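Local coordinates for uncharacterized protein TP-0789 domain-containing protein (Nitrosomonas europaea ATCC 19718, PDB 3BUU), which is of unknown function but belongs to the LolA superfamily, whose members typically carry lipoproteins or lipids through the periplasm, and so may bind a lipid-like ligand, at residues I138-V142 with T143-V147; S11-E14 with K15-I19; G99-A102 with N103-A107; R20-Q23 with D24-V28; R213-D217 with K218-K222. All coordinates share one frame; numbering follows the deposited sequence. Where two conformers were deposited one is given.

Interaction 1: I138-V142 with T143-V147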
loop_
_atom_site.group_PDB
_atom_site.type_symbol
_atom_site.label_atom_id
_atom_site.label_comp_id
_atom_site.label_asym_id
_atom_site.label_seq_id
_atom_site.Cartn_x
_atom_site.Cartn_y
_atom_site.Cartn_z
ATOM N N ILE A 138 -11.256 -10.677 1.305
ATOM C CA ILE A 138 -11.566 -12.085 1.136
ATOM C C ILE A 138 -11.586 -12.802 2.496
ATOM O O ILE A 138 -12.431 -13.700 2.732
ATOM C CB ILE A 138 -10.565 -12.745 0.177
ATOM C CG1 ILE A 138 -10.847 -12.272 -1.262
ATOM C CG2 ILE A 138 -10.619 -14.250 0.323
ATOM C CD1 ILE A 138 -10.567 -13.276 -2.387
ATOM N N ASP A 139 -10.687 -12.397 3.398
ATOM C CA ASP A 139 -10.635 -12.981 4.767
ATOM C C ASP A 139 -9.942 -12.026 5.755
ATOM O O ASP A 139 -9.521 -10.930 5.372
ATOM C CB ASP A 139 -9.968 -14.367 4.754
ATOM C CG ASP A 139 -8.583 -14.318 4.178
ATOM O OD1 ASP A 139 -7.872 -13.376 4.526
ATOM O OD2 ASP A 139 -8.201 -15.231 3.408
ATOM N N ARG A 140 -9.841 -12.441 7.015
ATOM C CA ARG A 140 -9.386 -11.559 8.080
ATOM C C ARG A 140 -7.880 -11.325 8.087
ATOM O O ARG A 140 -7.382 -10.473 8.844
ATOM C CB ARG A 140 -9.846 -12.139 9.415
ATOM C CG ARG A 140 -11.367 -12.185 9.552
ATOM C CD ARG A 140 -11.767 -13.027 10.766
ATOM N NE ARG A 140 -11.115 -14.339 10.727
ATOM C CZ ARG A 140 -10.839 -15.096 11.787
ATOM N NH1 ARG A 140 -11.138 -14.681 13.010
ATOM N NH2 ARG A 140 -10.239 -16.270 11.622
ATOM N N SER A 141 -7.152 -11.975 7.188
ATOM C CA SER A 141 -5.713 -11.696 7.104
ATOM C C SER A 141 -5.320 -10.696 6.051
ATOM O O SER A 141 -4.138 -10.371 5.995
ATOM C CB SER A 141 -4.867 -12.937 6.906
ATOM O OG SER A 141 -5.142 -13.555 5.662
ATOM N N VAL A 142 -6.265 -10.206 5.246
ATOM C CA VAL A 142 -5.922 -9.156 4.312
ATOM C C VAL A 142 -5.870 -7.843 5.080
ATOM O O VAL A 142 -6.130 -7.772 6.307
ATOM C CB VAL A 142 -6.809 -9.097 3.010
ATOM C CG1 VAL A 142 -6.762 -10.414 2.265
ATOM C CG2 VAL A 142 -8.231 -8.662 3.348
ATOM N N THR A 143 -5.445 -6.778 4.421
ATOM C CA THR A 143 -5.155 -5.560 5.141
ATOM C C THR A 143 -6.400 -4.925 5.765
ATOM O O THR A 143 -6.331 -4.406 6.884
ATOM C CB THR A 143 -4.363 -4.584 4.265
ATOM O OG1 THR A 143 -3.270 -5.272 3.651
ATOM C CG2 THR A 143 -3.803 -3.395 5.047
ATOM N N TYR A 144 -7.515 -4.933 5.013
ATOM C CA TYR A 144 -8.780 -4.336 5.455
ATOM C C TYR A 144 -9.929 -5.235 5.218
ATOM O O TYR A 144 -9.905 -6.024 4.260
ATOM C CB TYR A 144 -9.079 -3.008 4.695
ATOM C CG TYR A 144 -7.936 -2.071 4.753
ATOM C CD1 TYR A 144 -7.719 -1.284 5.880
ATOM C CD2 TYR A 144 -7.029 -1.993 3.689
ATOM C CE1 TYR A 144 -6.610 -0.430 5.953
ATOM C CE2 TYR A 144 -5.916 -1.142 3.749
ATOM C CZ TYR A 144 -5.729 -0.370 4.897
ATOM O OH TYR A 144 -4.647 0.467 5.020
ATOM N N GLN A 145 -10.981 -5.069 6.017
ATOM C CA GLN A 145 -12.185 -5.813 5.732
ATOM C C GLN A 145 -13.021 -5.198 4.619
ATOM O O GLN A 145 -13.748 -5.908 3.919
ATOM C CB GLN A 145 -12.944 -6.113 7.008
ATOM C CG GLN A 145 -12.116 -7.106 7.875
ATOM C CD GLN A 145 -11.657 -8.362 7.108
ATOM O OE1 GLN A 145 -10.477 -8.479 6.683
ATOM N NE2 GLN A 145 -12.591 -9.275 6.889
ATOM N N LYS A 146 -12.965 -3.890 4.471
ATOM C CA LYS A 146 -13.736 -3.198 3.469
ATOM C C LYS A 146 -13.003 -1.947 3.042
ATOM O O LYS A 146 -12.516 -1.193 3.883
ATOM C CB LYS A 146 -15.147 -2.832 4.033
ATOM C CG LYS A 146 -15.939 -1.858 3.218
ATOM C CD LYS A 146 -17.250 -1.499 3.970
ATOM C CE LYS A 146 -17.913 -0.298 3.384
ATOM N NZ LYS A 146 -19.241 -0.112 4.040
ATOM N N VAL A 147 -12.962 -1.720 1.726
ATOM C CA VAL A 147 -12.417 -0.488 1.151
ATOM C C VAL A 147 -13.446 0.018 0.135
ATOM O O VAL A 147 -13.973 -0.795 -0.637
ATOM C CB VAL A 147 -11.061 -0.759 0.448
ATOM C CG1 VAL A 147 -10.466 0.541 -0.123
ATOM C CG2 VAL A 147 -10.074 -1.361 1.442
#

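Interaction 2: S11-E14 with K15-I19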
loop_
_atom_site.group_PDB
_atom_site.type_symbol
_atom_site.label_atom_id
_atom_site.label_comp_id
_atom_site.label_asym_id
_atom_site.label_seq_id
_atom_site.Cartn_x
_atom_site.Cartn_y
_atom_site.Cartn_z
ATOM N N SER A 11 -12.762 -5.873 -13.910
ATOM C CA SER A 11 -11.885 -5.222 -14.883
ATOM C C SER A 11 -11.524 -3.810 -14.481
ATOM O O SER A 11 -10.407 -3.383 -14.714
ATOM C CB SER A 11 -12.418 -5.316 -16.307
ATOM O OG SER A 11 -13.515 -4.468 -16.520
ATOM N N ILE A 12 -12.452 -3.092 -13.846
ATOM C CA ILE A 12 -12.181 -1.756 -13.352
ATOM C C ILE A 12 -11.055 -1.835 -12.313
ATOM O O ILE A 12 -10.103 -1.060 -12.345
ATOM C CB ILE A 12 -13.443 -1.112 -12.740
ATOM C CG1 ILE A 12 -14.511 -0.878 -13.822
ATOM C CG2 ILE A 12 -13.101 0.219 -12.094
ATOM C CD1 ILE A 12 -15.869 -0.583 -13.202
ATOM N N LEU A 13 -11.179 -2.766 -11.374
ATOM C CA LEU A 13 -10.163 -2.901 -10.338
ATOM C C LEU A 13 -8.813 -3.274 -10.937
ATOM O O LEU A 13 -7.786 -2.761 -10.500
ATOM C CB LEU A 13 -10.600 -3.944 -9.305
ATOM C CG LEU A 13 -9.709 -3.974 -8.075
ATOM C CD1 LEU A 13 -9.673 -2.663 -7.331
ATOM C CD2 LEU A 13 -10.166 -5.164 -7.177
ATOM N N GLU A 14 -8.820 -4.188 -11.904
ATOM C CA GLU A 14 -7.578 -4.580 -12.587
ATOM C C GLU A 14 -6.900 -3.393 -13.239
ATOM O O GLU A 14 -5.679 -3.221 -13.171
ATOM C CB GLU A 14 -7.885 -5.627 -13.675
ATOM C CG GLU A 14 -8.013 -7.043 -13.149
ATOM C CD GLU A 14 -8.701 -8.028 -14.087
ATOM O OE1 GLU A 14 -9.325 -7.636 -15.099
ATOM O OE2 GLU A 14 -8.637 -9.235 -13.770
ATOM N N LYS A 15 -7.707 -2.578 -13.906
ATOM C CA LYS A 15 -7.188 -1.408 -14.602
ATOM C C LYS A 15 -6.627 -0.399 -13.638
ATOM O O LYS A 15 -5.560 0.187 -13.898
ATOM C CB LYS A 15 -8.210 -0.797 -15.551
ATOM C CG LYS A 15 -8.524 -1.726 -16.717
ATOM C CD LYS A 15 -9.695 -1.345 -17.571
ATOM C CE LYS A 15 -9.949 -2.445 -18.613
ATOM N NZ LYS A 15 -8.771 -2.629 -19.504
ATOM N N ALA A 16 -7.313 -0.174 -12.531
ATOM C CA ALA A 16 -6.787 0.737 -11.512
ATOM C C ALA A 16 -5.477 0.192 -10.902
ATOM O O ALA A 16 -4.500 0.942 -10.712
ATOM C CB ALA A 16 -7.852 0.996 -10.455
ATOM N N ASP A 17 -5.450 -1.113 -10.590
ATOM C CA ASP A 17 -4.219 -1.727 -10.090
ATOM C C ASP A 17 -3.051 -1.560 -11.053
ATOM O O ASP A 17 -1.924 -1.296 -10.618
ATOM C CB ASP A 17 -4.381 -3.230 -9.890
ATOM C CG ASP A 17 -5.045 -3.672 -8.587
ATOM O OD1 ASP A 17 -5.133 -2.912 -7.613
ATOM O OD2 ASP A 17 -5.438 -4.883 -8.580
ATOM N N GLU A 18 -3.306 -1.755 -12.354
ATOM C CA GLU A 18 -2.230 -1.676 -13.326
ATOM C C GLU A 18 -1.746 -0.247 -13.574
ATOM O O GLU A 18 -0.620 -0.074 -14.023
ATOM C CB GLU A 18 -2.603 -2.398 -14.594
ATOM C CG GLU A 18 -3.451 -1.659 -15.488
ATOM C CD GLU A 18 -3.876 -2.490 -16.700
ATOM O OE1 GLU A 18 -3.510 -3.684 -16.786
ATOM O OE2 GLU A 18 -4.570 -1.954 -17.563
ATOM N N ILE A 19 -2.567 0.751 -13.242
ATOM C CA ILE A 19 -2.117 2.127 -13.243
ATOM C C ILE A 19 -1.245 2.415 -12.012
ATOM O O ILE A 19 -0.232 3.103 -12.126
ATOM C CB ILE A 19 -3.306 3.062 -13.390
ATOM C CG1 ILE A 19 -3.811 2.977 -14.831
ATOM C CG2 ILE A 19 -2.960 4.479 -12.947
ATOM C CD1 ILE A 19 -5.195 3.563 -15.008
#

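Interaction 3: G99-A102 with N103-A107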
loop_
_atom_site.group_PDB
_atom_site.type_symbol
_atom_site.label_atom_id
_atom_site.label_comp_id
_atom_site.label_asym_id
_atom_site.label_seq_id
_atom_site.Cartn_x
_atom_site.Cartn_y
_atom_site.Cartn_z
ATOM N N GLY A 99 2.575 6.084 11.239
ATOM C CA GLY A 99 1.551 7.048 10.925
ATOM C C GLY A 99 0.251 6.377 10.528
ATOM O O GLY A 99 -0.203 5.480 11.229
ATOM N N GLN A 100 -0.318 6.829 9.424
ATOM C CA GLN A 100 -1.573 6.316 8.924
ATOM C C GLN A 100 -1.392 5.190 7.920
ATOM O O GLN A 100 -2.319 4.883 7.186
ATOM C CB GLN A 100 -2.369 7.471 8.294
ATOM C CG GLN A 100 -2.799 8.474 9.317
ATOM C CD GLN A 100 -3.726 7.839 10.322
ATOM O OE1 GLN A 100 -4.764 7.327 9.958
ATOM N NE2 GLN A 100 -3.372 7.904 11.614
ATOM N N VAL A 101 -0.199 4.573 7.895
ATOM C CA VAL A 101 0.146 3.550 6.917
ATOM C C VAL A 101 0.155 2.195 7.578
ATOM O O VAL A 101 0.826 2.009 8.608
ATOM C CB VAL A 101 1.500 3.875 6.286
ATOM C CG1 VAL A 101 1.804 2.892 5.153
ATOM C CG2 VAL A 101 1.513 5.327 5.746
ATOM N N ALA A 102 -0.588 1.242 7.020
ATOM C CA ALA A 102 -0.607 -0.157 7.488
ATOM C C ALA A 102 0.526 -0.912 6.779
ATOM O O ALA A 102 0.938 -0.563 5.679
ATOM C CB ALA A 102 -1.917 -0.779 7.155
ATOM N N ASN A 103 0.969 -2.015 7.376
ATOM C CA ASN A 103 1.971 -2.858 6.721
ATOM C C ASN A 103 1.573 -3.221 5.294
ATOM O O ASN A 103 2.386 -3.142 4.378
ATOM C CB ASN A 103 2.177 -4.122 7.543
ATOM C CG ASN A 103 2.936 -3.866 8.834
ATOM O OD1 ASN A 103 3.779 -2.980 8.899
ATOM N ND2 ASN A 103 2.630 -4.661 9.853
ATOM N N GLY A 104 0.314 -3.616 5.087
ATOM C CA GLY A 104 -0.113 -4.028 3.760
ATOM C C GLY A 104 -0.122 -2.885 2.763
ATOM O O GLY A 104 -0.007 -3.158 1.558
ATOM N N ASP A 105 -0.237 -1.635 3.216
ATOM C CA ASP A 105 -0.211 -0.551 2.289
ATOM C C ASP A 105 1.124 -0.442 1.572
ATOM O O ASP A 105 1.187 0.073 0.459
ATOM C CB ASP A 105 -0.491 0.784 3.000
ATOM C CG ASP A 105 -1.854 0.898 3.622
ATOM O OD1 ASP A 105 -2.789 0.241 3.130
ATOM O OD2 ASP A 105 -1.973 1.680 4.607
ATOM N N ILE A 106 2.201 -0.903 2.187
ATOM C CA ILE A 106 3.509 -0.869 1.523
ATOM C C ILE A 106 3.909 -2.227 0.993
ATOM O O ILE A 106 4.529 -2.316 -0.080
ATOM C CB ILE A 106 4.564 -0.316 2.487
ATOM C CG1 ILE A 106 4.092 1.044 2.978
ATOM C CG2 ILE A 106 5.955 -0.275 1.842
ATOM C CD1 ILE A 106 3.835 2.085 1.900
ATOM N N ALA A 107 3.531 -3.280 1.691
ATOM C CA ALA A 107 4.025 -4.596 1.331
ATOM C C ALA A 107 3.250 -5.246 0.195
ATOM O O ALA A 107 3.810 -6.082 -0.494
ATOM C CB ALA A 107 3.998 -5.504 2.559
#

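Interaction 4: R20-Q23 with D24-V28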
loop_
_atom_site.group_PDB
_atom_site.type_symbol
_atom_site.label_atom_id
_atom_site.label_comp_id
_atom_site.label_asym_id
_atom_site.label_seq_id
_atom_site.Cartn_x
_atom_site.Cartn_y
_atom_site.Cartn_z
ATOM N N ARG A 20 -1.665 1.931 -10.854
ATOM C CA ARG A 20 -0.904 2.170 -9.651
ATOM C C ARG A 20 0.509 1.586 -9.770
ATOM O O ARG A 20 1.490 2.285 -9.475
ATOM C CB ARG A 20 -1.661 1.556 -8.493
ATOM C CG ARG A 20 -0.939 1.539 -7.119
ATOM C CD ARG A 20 -0.870 2.883 -6.408
ATOM N NE ARG A 20 -0.493 2.594 -5.013
ATOM C CZ ARG A 20 0.633 2.961 -4.370
ATOM N NH1 ARG A 20 1.612 3.685 -4.980
ATOM N NH2 ARG A 20 0.775 2.563 -3.102
ATOM N N PHE A 21 0.608 0.319 -10.150
ATOM C CA PHE A 21 1.927 -0.339 -10.183
ATOM C C PHE A 21 2.026 -1.267 -11.375
ATOM O O PHE A 21 1.048 -1.845 -11.823
ATOM C CB PHE A 21 2.168 -1.229 -8.955
ATOM C CG PHE A 21 2.457 -0.519 -7.673
ATOM C CD1 PHE A 21 3.405 0.493 -7.599
ATOM C CD2 PHE A 21 1.858 -0.934 -6.501
ATOM C CE1 PHE A 21 3.745 1.081 -6.364
ATOM C CE2 PHE A 21 2.202 -0.339 -5.281
ATOM C CZ PHE A 21 3.142 0.663 -5.228
ATOM N N PRO A 22 3.266 -1.461 -11.871
ATOM C CA PRO A 22 3.482 -2.499 -12.843
ATOM C C PRO A 22 2.998 -3.834 -12.320
ATOM O O PRO A 22 3.160 -4.126 -11.118
ATOM C CB PRO A 22 4.983 -2.531 -12.992
ATOM C CG PRO A 22 5.485 -1.302 -12.453
ATOM C CD PRO A 22 4.516 -0.785 -11.473
ATOM N N GLN A 23 2.418 -4.650 -13.201
ATOM C CA GLN A 23 1.986 -6.001 -12.837
ATOM C C GLN A 23 3.149 -6.930 -13.130
ATOM O O GLN A 23 3.120 -7.745 -14.059
ATOM C CB GLN A 23 0.699 -6.386 -13.579
ATOM C CG GLN A 23 -0.426 -5.365 -13.263
ATOM C CD GLN A 23 -0.804 -5.353 -11.800
ATOM O OE1 GLN A 23 -1.302 -6.368 -11.301
ATOM N NE2 GLN A 23 -0.492 -4.271 -11.086
ATOM N N ASP A 24 4.201 -6.737 -12.350
ATOM C CA ASP A 24 5.494 -7.325 -12.598
ATOM C C ASP A 24 6.321 -7.130 -11.348
ATOM O O ASP A 24 5.917 -6.386 -10.453
ATOM C CB ASP A 24 6.134 -6.610 -13.812
ATOM C CG ASP A 24 7.121 -7.439 -14.549
ATOM O OD1 ASP A 24 7.526 -8.522 -14.066
ATOM O OD2 ASP A 24 7.486 -6.987 -15.640
ATOM N N SER A 25 7.492 -7.754 -11.325
ATOM C CA SER A 25 8.439 -7.579 -10.235
ATOM C C SER A 25 9.182 -6.245 -10.329
ATOM O O SER A 25 9.749 -5.904 -11.379
ATOM C CB SER A 25 9.446 -8.735 -10.287
ATOM O OG SER A 25 8.803 -9.958 -10.006
ATOM N N PHE A 26 9.217 -5.484 -9.236
ATOM C CA PHE A 26 9.836 -4.184 -9.291
ATOM C C PHE A 26 10.394 -3.782 -7.932
ATOM O O PHE A 26 10.074 -4.374 -6.899
ATOM C CB PHE A 26 8.852 -3.109 -9.849
ATOM C CG PHE A 26 7.705 -2.772 -8.942
ATOM C CD1 PHE A 26 7.840 -1.761 -7.976
ATOM C CD2 PHE A 26 6.480 -3.420 -9.041
ATOM C CE1 PHE A 26 6.778 -1.437 -7.130
ATOM C CE2 PHE A 26 5.434 -3.084 -8.167
ATOM C CZ PHE A 26 5.587 -2.104 -7.257
ATOM N N GLN A 27 11.227 -2.744 -7.978
ATOM C CA GLN A 27 11.776 -2.067 -6.827
ATOM C C GLN A 27 11.231 -0.643 -6.814
ATOM O O GLN A 27 11.058 -0.020 -7.874
ATOM C CB GLN A 27 13.305 -2.079 -6.962
ATOM C CG GLN A 27 13.952 -1.476 -5.767
ATOM C CD GLN A 27 15.447 -1.395 -5.921
ATOM O OE1 GLN A 27 16.137 -2.407 -5.997
ATOM N NE2 GLN A 27 15.967 -0.176 -5.981
ATOM N N VAL A 28 11.004 -0.100 -5.616
ATOM C CA VAL A 28 10.655 1.299 -5.490
ATOM C C VAL A 28 11.102 1.827 -4.140
ATOM O O VAL A 28 11.172 1.054 -3.174
ATOM C CB VAL A 28 9.145 1.518 -5.733
ATOM C CG1 VAL A 28 8.294 0.907 -4.632
ATOM C CG2 VAL A 28 8.809 2.989 -5.934
#

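Interaction 5: R213-D217 with K218-K222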
loop_
_atom_site.group_PDB
_atom_site.type_symbol
_atom_site.label_atom_id
_atom_site.label_comp_id
_atom_site.label_asym_id
_atom_site.label_seq_id
_atom_site.Cartn_x
_atom_site.Cartn_y
_atom_site.Cartn_z
ATOM N N ARG A 213 12.626 -5.207 -11.809
ATOM C CA ARG A 213 13.762 -5.936 -11.247
ATOM C C ARG A 213 13.376 -7.386 -11.177
ATOM O O ARG A 213 12.270 -7.674 -10.754
ATOM C CB ARG A 213 14.075 -5.423 -9.810
ATOM C CG ARG A 213 15.291 -6.072 -9.242
ATOM C CD ARG A 213 15.929 -5.400 -8.080
ATOM N NE ARG A 213 16.999 -6.260 -7.573
ATOM C CZ ARG A 213 17.715 -6.003 -6.490
ATOM N NH1 ARG A 213 17.491 -4.891 -5.807
ATOM N NH2 ARG A 213 18.628 -6.869 -6.070
ATOM N N ASP A 214 14.284 -8.285 -11.518
ATOM C CA ASP A 214 14.046 -9.706 -11.337
ATOM C C ASP A 214 14.172 -10.064 -9.858
ATOM O O ASP A 214 15.189 -9.752 -9.210
ATOM C CB ASP A 214 15.054 -10.489 -12.184
ATOM C CG ASP A 214 14.747 -11.957 -12.245
ATOM O OD1 ASP A 214 13.607 -12.378 -11.971
ATOM O OD2 ASP A 214 15.632 -12.687 -12.666
ATOM N N LEU A 215 13.147 -10.695 -9.308
ATOM C CA LEU A 215 13.126 -11.015 -7.891
ATOM C C LEU A 215 12.936 -12.513 -7.744
ATOM O O LEU A 215 11.800 -13.006 -7.702
ATOM C CB LEU A 215 12.012 -10.248 -7.164
ATOM C CG LEU A 215 12.162 -8.704 -7.250
ATOM C CD1 LEU A 215 10.912 -8.061 -6.640
ATOM C CD2 LEU A 215 13.396 -8.226 -6.537
ATOM N N PRO A 216 14.040 -13.258 -7.697
ATOM C CA PRO A 216 13.924 -14.706 -7.594
ATOM C C PRO A 216 13.199 -15.129 -6.354
ATOM O O PRO A 216 13.351 -14.546 -5.264
ATOM C CB PRO A 216 15.390 -15.173 -7.560
ATOM C CG PRO A 216 16.165 -14.090 -8.145
ATOM C CD PRO A 216 15.448 -12.814 -7.706
ATOM N N ASP A 217 12.451 -16.207 -6.471
ATOM C CA ASP A 217 11.775 -16.774 -5.300
ATOM C C ASP A 217 12.736 -16.974 -4.122
ATOM O O ASP A 217 12.378 -16.812 -2.969
ATOM C CB ASP A 217 11.100 -18.109 -5.687
ATOM C CG ASP A 217 10.223 -18.633 -4.595
ATOM O OD1 ASP A 217 9.146 -18.064 -4.342
ATOM O OD2 ASP A 217 10.619 -19.650 -3.997
ATOM N N LYS A 218 13.975 -17.354 -4.432
ATOM C CA LYS A 218 14.938 -17.668 -3.432
ATOM C C LYS A 218 15.448 -16.493 -2.599
ATOM O O LYS A 218 16.098 -16.704 -1.621
ATOM C CB LYS A 218 16.121 -18.410 -4.104
ATOM C CG LYS A 218 15.788 -19.834 -4.547
ATOM C CD LYS A 218 16.901 -20.519 -5.428
ATOM C CE LYS A 218 16.479 -21.872 -5.987
ATOM N NZ LYS A 218 15.894 -22.702 -4.893
ATOM N N ILE A 219 15.141 -15.251 -2.942
ATOM C CA ILE A 219 15.478 -14.135 -2.030
ATOM C C ILE A 219 14.467 -13.972 -0.907
ATOM O O ILE A 219 14.741 -13.284 0.079
ATOM C CB ILE A 219 15.700 -12.740 -2.726
ATOM C CG1 ILE A 219 14.383 -12.106 -3.226
ATOM C CG2 ILE A 219 16.763 -12.866 -3.800
ATOM C CD1 ILE A 219 14.587 -10.660 -3.734
ATOM N N PHE A 220 13.296 -14.604 -1.021
ATOM C CA PHE A 220 12.223 -14.345 -0.061
ATOM C C PHE A 220 12.337 -15.331 1.077
ATOM O O PHE A 220 11.485 -16.200 1.267
ATOM C CB PHE A 220 10.894 -14.359 -0.789
ATOM C CG PHE A 220 10.771 -13.224 -1.754
ATOM C CD1 PHE A 220 10.609 -11.916 -1.282
ATOM C CD2 PHE A 220 10.875 -13.439 -3.111
ATOM C CE1 PHE A 220 10.522 -10.860 -2.186
ATOM C CE2 PHE A 220 10.793 -12.411 -4.006
ATOM C CZ PHE A 220 10.609 -11.105 -3.555
ATOM N N THR A 221 13.433 -15.193 1.844
ATOM C CA THR A 221 13.747 -16.102 2.965
ATOM C C THR A 221 14.368 -15.315 4.115
ATOM O O THR A 221 14.930 -14.242 3.941
ATOM C CB THR A 221 14.775 -17.160 2.571
ATOM O OG1 THR A 221 16.053 -16.527 2.420
ATOM C CG2 THR A 221 14.360 -17.930 1.325
ATOM N N LYS A 222 14.269 -15.907 5.306
ATOM C CA LYS A 222 14.908 -15.353 6.481
ATOM C C LYS A 222 16.417 -15.251 6.346
ATOM O O LYS A 222 17.005 -14.275 6.766
ATOM C CB LYS A 222 14.535 -16.181 7.708
ATOM C CG LYS A 222 13.041 -16.257 7.968
ATOM C CD LYS A 222 12.790 -17.112 9.209
ATOM C CE LYS A 222 11.305 -17.338 9.442
ATOM N NZ LYS A 222 11.075 -18.103 10.704
#

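Interaction 1: I138-V142 with T143-V147
Val142 sets its CG2 methyl against the carbonyl of Tyr144, 3.3 Å from CG2 to the Tyr144 O. With chi1 at -57°, CG2 lies between the valine's own N and C and turns inward to the bend. From the far arm of the bend, Gln145 folds back at chi2 (-51°), and its amide rests against the backbone of Asp139 and Arg140. One layer out, Asp139 shapes the near arm. Its OD1 accepts from Ser141 N at 3.1 Å, an Asx turn inside the type I turn Asp139-Val142; Ser141 OG also donates to OD1, at 3.0 Å, from the same face of the carboxylate. Further along, Thr143 CG2 sits 3.3 Å above the Tyr144 ring, toward its rim, while Tyr144 OH reaches Asp105 and Lys172. The bend joins antiparallel strands 128-137 and 146-152. A methyl facing Tyr144 O offers no hydrogen-bond donor, and this buried oxygen finds none in the model, which is probably unfavourable.

Interaction 2: S11-E14 with K15-I19
Helix 9-20, the N-terminal helix that packs across strands 128-137 and 146-152 of this LolA-like fold, shows regular alpha-helical bonding here. Lys15 N donates to Ser11 O, Ala16 N to Ile12 O, Asp17 N to Leu13 O and Glu18 N to Glu14 O, each over 2.9 Å. The straightest of the four is the one from Asp17, at 167°. The helix is two-sided. Ile12, Leu13 and Ala16 face the strands, meeting Leu133, Leu149 and Val151 among others, whereas Glu14, Lys15 and Glu18 lie along the outer side. The aliphatic part of Lys15 runs past Ser11: with CG anti to its carbonyl carbon (chi1 -67°), Lys15 CG passes 3.2 Å from Ser11 O, and CE comes within 4.4 Å of Ser11 CB before the tip leads off. Its ammonium does not reach Glu14, for Lys15 NZ and Glu14 OE1 stay 6.7 Å apart. Glu18 takes a less usual course, its CG held between backbone N and carbonyl carbon (chi1 80°), and the extended chain leads back beside Glu14 O, with CG 3.6 Å from that oxygen. Asp17 is the buried acid. OD1 accepts from Phe111 N and OD2 bonds Thr112 OG1, fixing both carboxylate oxygens to the loop beside the helix, while Asp17 CG lies 3.5 Å from Leu13 O.

Interaction 3: G99-A102 with N103-A107
Asn103 packs its CB against the Ala102 carbonyl carbon, 3.7 Å from CB to Ala102 C, as the chain passes from strand 101-102 into a short helix; its backbone O accepts from both Ile106 N and Ala107 N, and its ND2 is held by Ser92 O. Asp105 then reaches back to the strand. Its CG stands anti to the carbonyl carbon (chi1 -63°), which brings OD2 to 2.8 Å from Ala102 N in a nearly straight bond (167°), although the N-H comes from well above the carboxylate plane. In return Asp105 N donates to Ala102 O over 2.9 Å, more bent, so the two residues are tied by a reciprocal pair. The same carboxylate makes a salt bridge to Lys172 through OD2 and a hydrogen bond to Tyr144 through OD1. Putting an alanine in place of Asp105 would probably leave Ala102 N without its acceptor and Lys172 without its counter-charge. Ile106 lays CG1 across Val101 at about a right angle, 3.7 Å from Val101 CG1, and CD1 follows at 3.9 Å from the same methyl. These bonds and the apolar contact make a tight strand-to-helix connection in the buried interior of the LolA-like fold.

Interaction 4: R20-Q23 with D24-V28
Phe26 turns in from strand 26-36 to meet Phe21 and Pro22. From CB, CG goes between backbone N and carbonyl carbon (chi1 69°), aiming the ring back at the preceding bend. CD2 lies 4.1 Å from Pro22 CD, which covers one face of the ring. CE2 comes next, 3.8 Å from Phe21 CB, and the CZ tip ends over a face of the Phe21 ring, 3.4 Å from Phe21 CD1. The two rings are oblique, planes at 39° with centroids 4.9 Å apart. Arg20 CG sits over the opposite face of Phe21, so that ring is sandwiched. With an alanine here instead of Phe26, one face of Phe21 would probably lose its cover and a gap would open beside Pro22. Gln23 NE2 donates to Phe21 O at 3.0 Å and is also hydrogen-bonded to Asn110. A weak bond from Asp24 N to Pro22 O closes an inverse gamma turn centred on Gln23, joining helix 9-20 to the first strand of the antiparallel LolA-like fold.

Interaction 5: R213-D217 with K218-K222
Leu215 and Ile219 cross at a slant, Leu215 CD2 lying 3.9 Å from Ile219 CD1, and Phe220 completes the group by bringing its CZ to 4.0 Å from Leu215 CB. Ile219 has CG1 between its backbone N and carbonyl carbon (chi1 73°), which puts CG1 3.6 Å above the centre of the Phe220 ring, while its CG2 branch turns to Pro216, 4.1 Å from Pro216 CD. Around the same ring, Leu215 O and Asp217 O lie at its edge, near its plane. The backbone here is a turn of 3-10 helix: Ile219 N donates to Pro216 O over 3.0 Å and Phe220 N to Asp217 O over 3.1 Å, both nearly straight at the hydrogen (165° and 163°) but arriving from above the carbonyl planes. An inverse gamma turn centred on Phe220 follows, closed by a weak bond from Thr221 N to Ile219 O, in the tail after strand 202-212. The apolar side chains press on neighbouring antiparallel strands, Leu215 and Ile219 on Leu49, Phe220 on Asn55 and Ile57. Leu215 O also receives Lys51 NZ. Pro216, Asp217 and Lys218 lie on the solvent side, and the unlike charges of Asp217 OD2 and Lys218 NZ remain 6.2 Å apart.

In the fold
Along the chain the order is interaction 2, 4, 3, 1, 5. Interactions 2 and 4, about 13 Å between centres, share the run from helix 9-20 into strand 26-36, and Gln23 NE2 packs near Asp17 O. Interactions 4 and 5, about 15 Å between centres, meet where strands 26-36 and 202-212 pair: Gln27 OE1 and Arg213 NH1 lie 2.8 Å apart, probably hydrogen-bonded. Interactions 1 and 3, about 13 Å between centres, are joined by Tyr144 OH and Asp105 OD1 at 2.7 Å. Interactions 1 and 5 lie about 26 Å apart between centres. The contacts thus tie helices, bends and the C-terminal tail to the long antiparallel strands of this LolA-like chain.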